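Long-range contact in carbohydrate deacetylase Agd3 (Neosartorya fumigata, PDB 6NWZ), which removes N-acetyl groups from the fungal exopolysaccharide galactosaminogalactan and is required for biofilm formation by Aspergillus fumigatus: residues Ser25-Ile30 / Gly76-Ala81. Sequence-based numbering, arbitrary orientation.
Sequences SNILVI and GIVVAA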
ATOM      1  N   SER A  25       5.255  17.375  18.290  1.00 58.85           N
ATOM      2  CA  SER A  25       5.431  16.029  17.751  1.00 41.44           C
ATOM      3  C   SER A  25       6.035  16.010  16.355  1.00 44.53           C
ATOM      4  O   SER A  25       5.844  15.030  15.624  1.00 53.81           O
ATOM      5  CB  SER A  25       4.092  15.285  17.737  1.00 54.32           C
ATOM      6  OG  SER A  25       3.618  15.056  19.050  1.00 62.21           O
ATOM      7  N   ASN A  26       6.749  17.059  15.964  1.00 42.56           N
ATOM      8  CA  ASN A  26       7.371  17.101  14.649  1.00 48.71           C
ATOM      9  C   ASN A  26       8.689  16.334  14.673  1.00 54.58           C
ATOM     10  O   ASN A  26       9.500  16.511  15.585  1.00 68.46           O
ATOM     11  CB  ASN A  26       7.600  18.549  14.228  1.00 51.19           C
ATOM     12  CG  ASN A  26       7.775  18.696  12.739  1.00 54.16           C
ATOM     13  OD1 ASN A  26       8.894  18.811  12.242  1.00 59.70           O
ATOM     14  ND2 ASN A  26       6.666  18.686  12.012  1.00 55.91           N
ATOM     15  N   ILE A  27       8.900  15.483  13.674  1.00 42.97           N
ATOM     16  CA  ILE A  27      10.104  14.660  13.596  1.00 40.25           C
ATOM     17  C   ILE A  27      11.138  15.369  12.731  1.00 51.41           C
ATOM     18  O   ILE A  27      10.864  15.719  11.577  1.00 45.24           O
ATOM     19  CB  ILE A  27       9.782  13.263  13.041  1.00 30.79           C
ATOM     20  CG1 ILE A  27       8.816  12.536  13.975  1.00 47.17           C
ATOM     21  CG2 ILE A  27      11.051  12.451  12.883  1.00 29.14           C
ATOM     22  CD1 ILE A  27       9.371  12.318  15.366  1.00 38.98           C
ATOM     23  N   LEU A  28      12.329  15.583  13.286  1.00 39.66           N
ATOM     24  CA  LEU A  28      13.425  16.224  12.568  1.00 38.81           C
ATOM     25  C   LEU A  28      14.267  15.160  11.871  1.00 43.73           C
ATOM     26  O   LEU A  28      14.851  14.291  12.529  1.00 39.55           O
ATOM     27  CB  LEU A  28      14.285  17.052  13.520  1.00 39.88           C
ATOM     28  CG  LEU A  28      15.489  17.758  12.897  1.00 45.03           C
ATOM     29  CD1 LEU A  28      15.037  18.688  11.779  1.00 37.56           C
ATOM     30  CD2 LEU A  28      16.276  18.514  13.960  1.00 36.97           C
ATOM     31  N   VAL A  29      14.329  15.230  10.542  1.00 45.72           N
ATOM     32  CA  VAL A  29      15.076  14.278   9.729  1.00 42.97           C
ATOM     33  C   VAL A  29      16.307  14.986   9.186  1.00 37.36           C
ATOM     34  O   VAL A  29      16.189  15.980   8.460  1.00 46.68           O
ATOM     35  CB  VAL A  29      14.221  13.705   8.589  1.00 34.25           C
ATOM     36  CG1 VAL A  29      15.076  12.859   7.669  1.00 29.72           C
ATOM     37  CG2 VAL A  29      13.071  12.887   9.152  1.00 29.56           C
ATOM     38  N   ILE A  30      17.484  14.469   9.532  1.00 39.72           N
ATOM     39  CA  ILE A  30      18.767  15.053   9.152  1.00 41.02           C
ATOM     40  C   ILE A  30      19.471  14.078   8.220  1.00 42.57           C
ATOM     41  O   ILE A  30      19.681  12.912   8.574  1.00 40.53           O
ATOM     42  CB  ILE A  30      19.631  15.362  10.384  1.00 44.80           C
ATOM     43  CG1 ILE A  30      18.924  16.378  11.289  1.00 33.49           C
ATOM     44  CG2 ILE A  30      20.999  15.870   9.963  1.00 49.18           C
ATOM     45  CD1 ILE A  30      19.638  16.641  12.591  1.00 33.76           C
ATOM     46  N   GLY A  76      11.295  14.020  17.934  1.00 37.19           N
ATOM     47  CA  GLY A  76      12.243  12.978  17.602  1.00 36.28           C
ATOM     48  C   GLY A  76      13.226  13.487  16.579  1.00 40.20           C
ATOM     49  O   GLY A  76      12.975  14.482  15.889  1.00 48.68           O
ATOM     50  N   ILE A  77      14.359  12.799  16.500  1.00 35.16           N
ATOM     51  CA  ILE A  77      15.422  13.147  15.570  1.00 36.43           C
ATOM     52  C   ILE A  77      15.883  11.878  14.871  1.00 44.41           C
ATOM     53  O   ILE A  77      16.103  10.849  15.522  1.00 41.32           O
ATOM     54  CB  ILE A  77      16.607  13.833  16.277  1.00 39.58           C
ATOM     55  CG1 ILE A  77      16.107  14.971  17.175  1.00 43.98           C
ATOM     56  CG2 ILE A  77      17.592  14.353  15.248  1.00 30.60           C
ATOM     57  CD1 ILE A  77      17.123  15.459  18.192  1.00 33.01           C
ATOM     58  N   VAL A  78      16.009  11.944  13.548  1.00 45.38           N
ATOM     59  CA  VAL A  78      16.516  10.843  12.739  1.00 37.89           C
ATOM     60  C   VAL A  78      17.687  11.365  11.924  1.00 39.32           C
ATOM     61  O   VAL A  78      17.566  12.389  11.242  1.00 49.44           O
ATOM     62  CB  VAL A  78      15.433  10.256  11.814  1.00 38.57           C
ATOM     63  CG1 VAL A  78      15.838   8.864  11.345  1.00 28.22           C
ATOM     64  CG2 VAL A  78      14.081  10.229  12.505  1.00 31.89           C
ATOM     65  N   VAL A  79      18.817  10.669  11.999  1.00 37.43           N
ATOM     66  CA  VAL A  79      20.027  11.059  11.288  1.00 33.57           C
ATOM     67  C   VAL A  79      20.518   9.867  10.486  1.00 42.36           C
ATOM     68  O   VAL A  79      20.684   8.771  11.033  1.00 44.34           O
ATOM     69  CB  VAL A  79      21.129  11.545  12.245  1.00 32.25           C
ATOM     70  CG1 VAL A  79      22.217  12.270  11.460  1.00 33.08           C
ATOM     71  CG2 VAL A  79      20.537  12.431  13.333  1.00 29.06           C
ATOM     72  N   ALA A  80      20.763  10.084   9.199  1.00 37.22           N
ATOM     73  CA  ALA A  80      21.189   9.031   8.290  1.00 34.74           C
ATOM     74  C   ALA A  80      22.686   9.154   8.033  1.00 37.99           C
ATOM     75  O   ALA A  80      23.153  10.192   7.551  1.00 32.37           O
ATOM     76  CB  ALA A  80      20.407   9.103   6.979  1.00 34.20           C
ATOM     77  N   ALA A  81      23.430   8.095   8.366  1.00 43.34           N
ATOM     78  CA  ALA A  81      24.861   7.988   8.074  1.00 42.37           C
ATOM     79  C   ALA A  81      25.678   9.082   8.757  1.00 47.70           C
ATOM     80  O   ALA A  81      26.746   9.464   8.269  1.00 42.85           O
ATOM     81  CB  ALA A  81      25.120   7.995   6.563  1.00 27.77           C
TER
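Leu-28 and Ile-30 use both backbone N-H and C=O to hold Gly-76, Val-78 and Ala-80, pairing strands 27-30 and 76-80 in parallel. Leu-28 N donates to Gly-76 O at 2.9 Å, with the donor tilted 30° from the carbonyl plane. The other three bonds meet their carbonyls almost head-on: Val-78 N to Leu-28 O (2.8 Å), Ile-30 N to Val-78 O (2.7 Å) and Ala-80 N to Ile-30 O (3.1 Å). All three of these acceptors also receive a CA-H contact: Ile-77 CA to Leu-28 O and Val-79 CA to Ile-30 O, both at 3.3 Å, and Val-29 CA to Val-78 O. Ile-27 bonds through its backbone with Pro-50 and Thr-52, and Val-29 with Thr-52, towards strand 51-55; Thr-52 OG1 also bonds Asn-26 OD1.

Both faces of the pair are apolar. On one, Ile-27 CG2 meets Val-78 CG2 at 3.8 Å, while CG1 sits beside the backbone N (chi1 -62°) and a second bent torsion (chi2 -61°) turns CD1 over the Gly-76 backbone, 3.6 Å from Gly-76 N. Helices 34-47 and 224-237 pack on this face through Leu-44 and Leu-237. On the other, Ile-30 lies alongside Ile-77 and Val-79, its CD1 reaching Ile-77 CG2 and its CG2 reaching Val-79 CG1.

Within this CBM87 region, the peptide groups joining the two strands thus have their polarity met strand to strand, which allows aliphatic side chains to fill both buried faces.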